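Local structure of diaminopimelate decarboxylase (Helicobacter pylori, 2QGH) at residues V285-E298 with E363-A377. The protein catalyses the pyridoxal-5'-phosphate-dependent decarboxylation of meso-diaminopimelate to L-lysine, the last step of bacterial lysine biosynthesis. Residues are numbered along the deposited sequence; the frame is centred on the assembly and turned at random.
Sequences VAESGELITQVLYE and ELEPGDKIAIEKVGA
Val-295 packs into the turn at residues 365-368, its N bonded to Asp-368 O at 2.8 Å and its O taking the N-H of Gly-367. The type II turn from Glu-365 to Asp-368 thus closes over both polar atoms of one residue, while the CG2 branch, set beside the backbone N with CG1 anti to it (chi1 179°), meets Leu-364 CD1 at 3.8 Å, the two side chains crossing at about a right angle. Beyond it, Glu-298 bends at chi2 (-111°) and accepts the N-H of Leu-364 on OE1 from above the carboxylate plane; Arg-305 salt-bridges the same oxygen.

From Gln-294 back to Leu-291 the chains run antiparallel. Leu-291 and Ile-372 form a hydrogen-bonded pair, N and O of each joined to the other, and their side chains lie alongside, pointing the same way. Val-375 CG2 also touches Leu-291, 3.9 Å from its CB. On the sheet face of Ile-292 and Ala-371, Ile-292 CD1 presses tightly on Ala-371 CB.

The strand pairing ends at Ile-372; two residues on, Lys-374 takes a left-handed conformation, and Val-375 N then bonds to Gly-289 O. A water accepts the N-H of Lys-374 and donates to Glu-290 OE1. Glu-290 lies beside Glu-373, OE1 4.4 Å from Glu-373 OE2, and its other oxygen is salt-bridged to Arg-329, which probably eases the repulsion. Lys-374 NZ stands 4.2 Å from Glu-287 OE2, beyond a salt bridge. Gly-376 then gives its N-H to Ala-286 O at 3.0 Å, an oxygen that also accepts from Gly-289 N.

Backbone bonds, with the Glu-298 carboxylate at one end, therefore join two inner strands of the C-terminal β-domain and their flanking loops, and fix the main chain at Gly-376, just before Ala-377 and Tyr-378 of the cofactor and lysine pockets.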
ATOM      1  N   VAL A 285      -6.707 -18.882   1.421  1.00 19.18           N
ATOM      2  CA  VAL A 285      -5.582 -18.685   0.516  1.00 19.60           C
ATOM      3  C   VAL A 285      -4.199 -18.403   1.087  1.00 20.55           C
ATOM      4  O   VAL A 285      -3.204 -18.584   0.388  1.00 22.16           O
ATOM      5  CB  VAL A 285      -5.887 -17.543  -0.495  1.00 20.07           C
ATOM      6  CG1 VAL A 285      -7.043 -17.923  -1.381  1.00 17.59           C
ATOM      7  CG2 VAL A 285      -6.204 -16.255   0.257  1.00 17.67           C
ATOM      8  N   ALA A 286      -4.117 -17.951   2.330  1.00 21.06           N
ATOM      9  CA  ALA A 286      -2.818 -17.635   2.908  1.00 22.84           C
ATOM     10  C   ALA A 286      -1.704 -18.634   2.558  1.00 25.74           C
ATOM     11  O   ALA A 286      -0.806 -18.326   1.766  1.00 27.14           O
ATOM     12  CB  ALA A 286      -2.936 -17.498   4.418  1.00 19.09           C
ATOM     13  N   GLU A 287      -1.777 -19.831   3.133  1.00 27.25           N
ATOM     14  CA  GLU A 287      -0.762 -20.856   2.934  1.00 27.61           C
ATOM     15  C   GLU A 287      -0.404 -21.231   1.491  1.00 27.15           C
ATOM     16  O   GLU A 287       0.765 -21.498   1.199  1.00 27.34           O
ATOM     17  CB  GLU A 287      -1.147 -22.122   3.718  1.00 30.04           C
ATOM     18  CG  GLU A 287      -0.232 -23.323   3.454  1.00 35.59           C
ATOM     19  CD  GLU A 287      -0.610 -24.573   4.257  1.00 38.41           C
ATOM     20  OE1 GLU A 287      -1.812 -24.925   4.290  1.00 39.42           O
ATOM     21  OE2 GLU A 287       0.300 -25.211   4.840  1.00 37.44           O
ATOM     22  N   SER A 288      -1.384 -21.241   0.591  1.00 25.20           N
ATOM     23  CA  SER A 288      -1.134 -21.628  -0.801  1.00 23.70           C
ATOM     24  C   SER A 288      -0.226 -20.690  -1.587  1.00 23.50           C
ATOM     25  O   SER A 288       0.302 -21.062  -2.635  1.00 22.93           O
ATOM     26  CB  SER A 288      -2.457 -21.758  -1.567  1.00 24.54           C
ATOM     27  OG  SER A 288      -2.910 -20.500  -2.047  1.00 22.00           O
ATOM     28  N   GLY A 289      -0.055 -19.473  -1.092  1.00 24.99           N
ATOM     29  CA  GLY A 289       0.768 -18.514  -1.802  1.00 24.20           C
ATOM     30  C   GLY A 289       2.103 -18.199  -1.168  1.00 23.49           C
ATOM     31  O   GLY A 289       2.221 -18.062   0.049  1.00 22.15           O
ATOM     32  N   GLU A 290       3.122 -18.092  -2.013  1.00 22.24           N
ATOM     33  CA  GLU A 290       4.454 -17.770  -1.546  1.00 20.84           C
ATOM     34  C   GLU A 290       5.142 -16.761  -2.450  1.00 18.67           C
ATOM     35  O   GLU A 290       4.946 -16.757  -3.666  1.00 17.60           O
ATOM     36  CB  GLU A 290       5.282 -19.045  -1.417  1.00 21.44           C
ATOM     37  CG  GLU A 290       4.832 -19.862  -0.223  1.00 25.55           C
ATOM     38  CD  GLU A 290       5.719 -21.046   0.071  1.00 26.69           C
ATOM     39  OE1 GLU A 290       5.656 -21.555   1.214  1.00 24.13           O
ATOM     40  OE2 GLU A 290       6.466 -21.470  -0.838  1.00 27.54           O
ATOM     41  N   LEU A 291       5.923 -15.885  -1.832  1.00 17.19           N
ATOM     42  CA  LEU A 291       6.650 -14.853  -2.551  1.00 17.60           C
ATOM     43  C   LEU A 291       8.105 -15.280  -2.777  1.00 17.45           C
ATOM     44  O   LEU A 291       8.940 -15.223  -1.869  1.00 15.28           O
ATOM     45  CB  LEU A 291       6.587 -13.537  -1.768  1.00 15.44           C
ATOM     46  CG  LEU A 291       7.250 -12.287  -2.349  1.00 14.72           C
ATOM     47  CD1 LEU A 291       6.964 -12.161  -3.841  1.00 14.93           C
ATOM     48  CD2 LEU A 291       6.738 -11.076  -1.591  1.00 14.84           C
ATOM     49  N   ILE A 292       8.383 -15.721  -4.000  1.00 17.01           N
ATOM     50  CA  ILE A 292       9.714 -16.162  -4.383  1.00 17.71           C
ATOM     51  C   ILE A 292      10.482 -14.941  -4.865  1.00 18.63           C
ATOM     52  O   ILE A 292      10.077 -14.265  -5.815  1.00 18.58           O
ATOM     53  CB  ILE A 292       9.655 -17.205  -5.533  1.00 20.74           C
ATOM     54  CG1 ILE A 292       8.605 -18.282  -5.222  1.00 19.47           C
ATOM     55  CG2 ILE A 292      11.031 -17.828  -5.738  1.00 18.12           C
ATOM     56  CD1 ILE A 292       8.794 -18.973  -3.896  1.00 19.76           C
ATOM     57  N   THR A 293      11.600 -14.676  -4.206  1.00 18.97           N
ATOM     58  CA  THR A 293      12.430 -13.532  -4.514  1.00 19.83           C
ATOM     59  C   THR A 293      13.901 -13.948  -4.497  1.00 23.81           C
ATOM     60  O   THR A 293      14.307 -14.820  -3.720  1.00 24.20           O
ATOM     61  CB  THR A 293      12.193 -12.432  -3.479  1.00 18.68           C
ATOM     62  OG1 THR A 293      13.080 -11.340  -3.718  1.00 17.79           O
ATOM     63  CG2 THR A 293      12.413 -12.975  -2.087  1.00 16.37           C
ATOM     64  N   GLN A 294      14.691 -13.310  -5.353  1.00 24.27           N
ATOM     65  CA  GLN A 294      16.115 -13.611  -5.473  1.00 26.65           C
ATOM     66  C   GLN A 294      16.987 -12.672  -4.651  1.00 25.53           C
ATOM     67  O   GLN A 294      16.629 -11.519  -4.425  1.00 24.23           O
ATOM     68  CB  GLN A 294      16.519 -13.536  -6.950  1.00 28.72           C
ATOM     69  CG  GLN A 294      18.008 -13.576  -7.200  1.00 31.81           C
ATOM     70  CD  GLN A 294      18.350 -13.529  -8.676  1.00 33.19           C
ATOM     71  OE1 GLN A 294      19.515 -13.419  -9.046  1.00 36.93           O
ATOM     72  NE2 GLN A 294      17.335 -13.620  -9.528  1.00 32.98           N
ATOM     73  N   VAL A 295      18.134 -13.171  -4.204  1.00 25.98           N
ATOM     74  CA  VAL A 295      19.061 -12.361  -3.416  1.00 24.74           C
ATOM     75  C   VAL A 295      19.921 -11.516  -4.351  1.00 23.88           C
ATOM     76  O   VAL A 295      20.495 -12.034  -5.299  1.00 22.98           O
ATOM     77  CB  VAL A 295      20.003 -13.241  -2.575  1.00 24.91           C
ATOM     78  CG1 VAL A 295      20.976 -12.362  -1.787  1.00 23.43           C
ATOM     79  CG2 VAL A 295      19.195 -14.118  -1.642  1.00 23.89           C
ATOM     80  N   LEU A 296      20.015 -10.219  -4.085  1.00 23.94           N
ATOM     81  CA  LEU A 296      20.829  -9.348  -4.929  1.00 23.64           C
ATOM     82  C   LEU A 296      22.194  -9.087  -4.306  1.00 23.49           C
ATOM     83  O   LEU A 296      23.221  -9.261  -4.962  1.00 24.14           O
ATOM     84  CB  LEU A 296      20.108  -8.025  -5.181  1.00 22.86           C
ATOM     85  CG  LEU A 296      18.746  -8.157  -5.872  1.00 24.15           C
ATOM     86  CD1 LEU A 296      18.102  -6.785  -5.986  1.00 21.57           C
ATOM     87  CD2 LEU A 296      18.916  -8.807  -7.252  1.00 22.85           C
ATOM     88  N   TYR A 297      22.199  -8.676  -3.040  1.00 24.00           N
ATOM     89  CA  TYR A 297      23.443  -8.392  -2.320  1.00 25.08           C
ATOM     90  C   TYR A 297      23.343  -8.799  -0.848  1.00 25.79           C
ATOM     91  O   TYR A 297      22.252  -9.017  -0.326  1.00 25.65           O
ATOM     92  CB  TYR A 297      23.767  -6.888  -2.358  1.00 22.95           C
ATOM     93  CG  TYR A 297      23.646  -6.233  -3.713  1.00 21.17           C
ATOM     94  CD1 TYR A 297      22.574  -5.387  -4.010  1.00 18.53           C
ATOM     95  CD2 TYR A 297      24.590  -6.481  -4.709  1.00 18.59           C
ATOM     96  CE1 TYR A 297      22.444  -4.808  -5.267  1.00 14.16           C
ATOM     97  CE2 TYR A 297      24.471  -5.914  -5.962  1.00 18.28           C
ATOM     98  CZ  TYR A 297      23.398  -5.081  -6.241  1.00 17.72           C
ATOM     99  OH  TYR A 297      23.289  -4.547  -7.503  1.00 18.55           O
ATOM    100  N   GLU A 298      24.503  -8.882  -0.201  1.00 28.08           N
ATOM    101  CA  GLU A 298      24.636  -9.180   1.226  1.00 29.98           C
ATOM    102  C   GLU A 298      25.423  -7.977   1.732  1.00 31.29           C
ATOM    103  O   GLU A 298      26.401  -7.575   1.109  1.00 34.11           O
ATOM    104  CB  GLU A 298      25.447 -10.458   1.460  1.00 31.78           C
ATOM    105  CG  GLU A 298      24.629 -11.744   1.487  1.00 33.95           C
ATOM    106  CD  GLU A 298      24.556 -12.372   2.878  1.00 32.83           C
ATOM    107  OE1 GLU A 298      23.901 -13.424   3.028  1.00 30.70           O
ATOM    108  OE2 GLU A 298      25.157 -11.816   3.816  1.00 34.57           O
ATOM    109  N   GLU A 363      24.708 -18.044   5.096  1.00 45.56           N
ATOM    110  CA  GLU A 363      25.210 -16.985   4.239  1.00 45.50           C
ATOM    111  C   GLU A 363      24.731 -17.301   2.835  1.00 43.15           C
ATOM    112  O   GLU A 363      24.869 -18.431   2.365  1.00 44.51           O
ATOM    113  CB  GLU A 363      26.739 -16.904   4.271  1.00 46.78           C
ATOM    114  CG  GLU A 363      27.260 -15.665   3.555  1.00 50.32           C
ATOM    115  CD  GLU A 363      28.760 -15.486   3.668  1.00 52.32           C
ATOM    116  OE1 GLU A 363      29.267 -14.458   3.163  1.00 53.07           O
ATOM    117  OE2 GLU A 363      29.430 -16.365   4.255  1.00 53.38           O
ATOM    118  N   LEU A 364      24.141 -16.311   2.178  1.00 41.20           N
ATOM    119  CA  LEU A 364      23.630 -16.499   0.826  1.00 38.95           C
ATOM    120  C   LEU A 364      24.437 -15.631  -0.110  1.00 36.96           C
ATOM    121  O   LEU A 364      25.131 -14.713   0.322  1.00 36.01           O
ATOM    122  CB  LEU A 364      22.157 -16.090   0.740  1.00 39.12           C
ATOM    123  CG  LEU A 364      21.125 -16.786   1.635  1.00 39.14           C
ATOM    124  CD1 LEU A 364      19.842 -15.970   1.660  1.00 37.98           C
ATOM    125  CD2 LEU A 364      20.856 -18.195   1.129  1.00 37.71           C
ATOM    126  N   GLU A 365      24.342 -15.925  -1.397  1.00 36.28           N
ATOM    127  CA  GLU A 365      25.057 -15.158  -2.397  1.00 35.59           C
ATOM    128  C   GLU A 365      24.113 -14.693  -3.498  1.00 32.93           C
ATOM    129  O   GLU A 365      23.008 -15.217  -3.650  1.00 31.31           O
ATOM    130  CB  GLU A 365      26.195 -15.995  -2.985  1.00 39.03           C
ATOM    131  CG  GLU A 365      25.802 -17.408  -3.375  1.00 43.85           C
ATOM    132  CD  GLU A 365      26.980 -18.197  -3.906  1.00 47.07           C
ATOM    133  OE1 GLU A 365      27.400 -17.952  -5.061  1.00 48.11           O
ATOM    134  OE2 GLU A 365      27.495 -19.055  -3.158  1.00 48.62           O
ATOM    135  N   PRO A 366      24.538 -13.686  -4.273  1.00 31.86           N
ATOM    136  CA  PRO A 366      23.728 -13.145  -5.366  1.00 30.43           C
ATOM    137  C   PRO A 366      23.186 -14.261  -6.240  1.00 28.69           C
ATOM    138  O   PRO A 366      23.943 -15.074  -6.770  1.00 29.90           O
ATOM    139  CB  PRO A 366      24.717 -12.255  -6.109  1.00 31.64           C
ATOM    140  CG  PRO A 366      25.588 -11.745  -5.000  1.00 31.92           C
ATOM    141  CD  PRO A 366      25.844 -13.002  -4.200  1.00 32.08           C
ATOM    142  N   GLY A 367      21.869 -14.308  -6.377  1.00 27.38           N
ATOM    143  CA  GLY A 367      21.259 -15.340  -7.184  1.00 28.89           C
ATOM    144  C   GLY A 367      20.503 -16.376  -6.376  1.00 29.18           C
ATOM    145  O   GLY A 367      19.617 -17.040  -6.909  1.00 30.11           O
ATOM    146  N   ASP A 368      20.840 -16.532  -5.098  1.00 29.98           N
ATOM    147  CA  ASP A 368      20.140 -17.517  -4.278  1.00 32.08           C
ATOM    148  C   ASP A 368      18.667 -17.140  -4.164  1.00 32.91           C
ATOM    149  O   ASP A 368      18.318 -15.958  -4.098  1.00 34.59           O
ATOM    150  CB  ASP A 368      20.758 -17.625  -2.877  1.00 31.99           C
ATOM    151  CG  ASP A 368      22.076 -18.381  -2.870  1.00 31.90           C
ATOM    152  OD1 ASP A 368      22.221 -19.345  -3.650  1.00 29.60           O
ATOM    153  OD2 ASP A 368      22.964 -18.020  -2.066  1.00 34.28           O
ATOM    154  N   LYS A 369      17.808 -18.151  -4.139  1.00 32.27           N
ATOM    155  CA  LYS A 369      16.376 -17.927  -4.051  1.00 31.36           C
ATOM    156  C   LYS A 369      15.789 -18.273  -2.682  1.00 30.48           C
ATOM    157  O   LYS A 369      16.196 -19.244  -2.043  1.00 29.92           O
ATOM    158  CB  LYS A 369      15.673 -18.747  -5.129  1.00 32.81           C
ATOM    159  CG  LYS A 369      16.269 -18.565  -6.517  1.00 34.54           C
ATOM    160  CD  LYS A 369      16.132 -17.130  -7.008  1.00 32.86           C
ATOM    161  CE  LYS A 369      16.831 -16.944  -8.342  1.00 33.74           C
ATOM    162  NZ  LYS A 369      16.256 -17.803  -9.412  1.00 35.27           N
ATOM    163  N   ILE A 370      14.840 -17.458  -2.234  1.00 27.68           N
ATOM    164  CA  ILE A 370      14.167 -17.691  -0.967  1.00 26.33           C
ATOM    165  C   ILE A 370      12.673 -17.464  -1.179  1.00 25.59           C
ATOM    166  O   ILE A 370      12.262 -16.809  -2.135  1.00 24.75           O
ATOM    167  CB  ILE A 370      14.663 -16.731   0.148  1.00 27.26           C
ATOM    168  CG1 ILE A 370      13.983 -15.369   0.016  1.00 26.38           C
ATOM    169  CG2 ILE A 370      16.172 -16.576   0.066  1.00 24.24           C
ATOM    170  CD1 ILE A 370      14.310 -14.427   1.137  1.00 27.77           C
ATOM    171  N   ALA A 371      11.862 -18.019  -0.292  1.00 25.45           N
ATOM    172  CA  ALA A 371      10.422 -17.851  -0.389  1.00 23.97           C
ATOM    173  C   ALA A 371       9.879 -17.320   0.925  1.00 22.98           C
ATOM    174  O   ALA A 371      10.229 -17.816   1.989  1.00 23.58           O
ATOM    175  CB  ALA A 371       9.757 -19.174  -0.732  1.00 23.08           C
ATOM    176  N   ILE A 372       9.054 -16.281   0.843  1.00 23.97           N
ATOM    177  CA  ILE A 372       8.420 -15.701   2.019  1.00 24.73           C
ATOM    178  C   ILE A 372       7.108 -16.452   2.068  1.00 24.03           C
ATOM    179  O   ILE A 372       6.335 -16.410   1.113  1.00 24.66           O
ATOM    180  CB  ILE A 372       8.155 -14.200   1.841  1.00 25.60           C
ATOM    181  CG1 ILE A 372       9.488 -13.463   1.653  1.00 26.89           C
ATOM    182  CG2 ILE A 372       7.412 -13.656   3.046  1.00 22.09           C
ATOM    183  CD1 ILE A 372       9.343 -11.960   1.446  1.00 24.67           C
ATOM    184  N   GLU A 373       6.863 -17.134   3.181  1.00 24.25           N
ATOM    185  CA  GLU A 373       5.675 -17.975   3.343  1.00 23.21           C
ATOM    186  C   GLU A 373       4.323 -17.358   3.723  1.00 22.03           C
ATOM    187  O   GLU A 373       4.244 -16.260   4.271  1.00 20.00           O
ATOM    188  CB  GLU A 373       6.012 -19.104   4.329  1.00 23.87           C
ATOM    189  CG  GLU A 373       6.812 -20.254   3.703  1.00 23.75           C
ATOM    190  CD  GLU A 373       7.394 -21.224   4.729  1.00 23.85           C
ATOM    191  OE1 GLU A 373       6.711 -21.533   5.729  1.00 24.88           O
ATOM    192  OE2 GLU A 373       8.533 -21.692   4.523  1.00 21.49           O
ATOM    193  N   LYS A 374       3.263 -18.103   3.413  1.00 21.89           N
ATOM    194  CA  LYS A 374       1.883 -17.719   3.716  1.00 22.34           C
ATOM    195  C   LYS A 374       1.520 -16.294   3.319  1.00 21.27           C
ATOM    196  O   LYS A 374       0.916 -15.555   4.105  1.00 20.48           O
ATOM    197  CB  LYS A 374       1.604 -17.908   5.214  1.00 24.93           C
ATOM    198  CG  LYS A 374       1.952 -19.282   5.744  1.00 23.31           C
ATOM    199  CD  LYS A 374       1.557 -19.422   7.200  1.00 26.28           C
ATOM    200  CE  LYS A 374       2.086 -20.728   7.788  1.00 25.10           C
ATOM    201  NZ  LYS A 374       1.609 -21.891   7.009  1.00 26.87           N
ATOM    202  N   VAL A 375       1.875 -15.925   2.091  1.00 20.15           N
ATOM    203  CA  VAL A 375       1.606 -14.594   1.558  1.00 17.67           C
ATOM    204  C   VAL A 375       0.478 -14.616   0.529  1.00 17.32           C
ATOM    205  O   VAL A 375       0.347 -13.687  -0.274  1.00 15.53           O
ATOM    206  CB  VAL A 375       2.857 -14.005   0.878  1.00 17.43           C
ATOM    207  CG1 VAL A 375       3.987 -13.908   1.869  1.00 14.09           C
ATOM    208  CG2 VAL A 375       3.256 -14.872  -0.305  1.00 16.71           C
ATOM    209  N   GLY A 376      -0.330 -15.677   0.557  1.00 16.60           N
ATOM    210  CA  GLY A 376      -1.435 -15.800  -0.381  1.00 13.63           C
ATOM    211  C   GLY A 376      -2.627 -14.917  -0.051  1.00 13.62           C
ATOM    212  O   GLY A 376      -3.500 -14.687  -0.888  1.00 11.17           O
ATOM    213  N   ALA A 377      -2.667 -14.404   1.171  1.00 14.19           N
ATOM    214  CA  ALA A 377      -3.773 -13.549   1.578  1.00 13.95           C
ATOM    215  C   ALA A 377      -3.261 -12.161   1.887  1.00 15.13           C
ATOM    216  O   ALA A 377      -2.262 -12.004   2.586  1.00 16.18           O
ATOM    217  CB  ALA A 377      -4.457 -14.126   2.798  1.00 15.00           C
TER
HETATM  218  O   HOH W   1       2.968 -20.993   2.270  1.00 26.58           O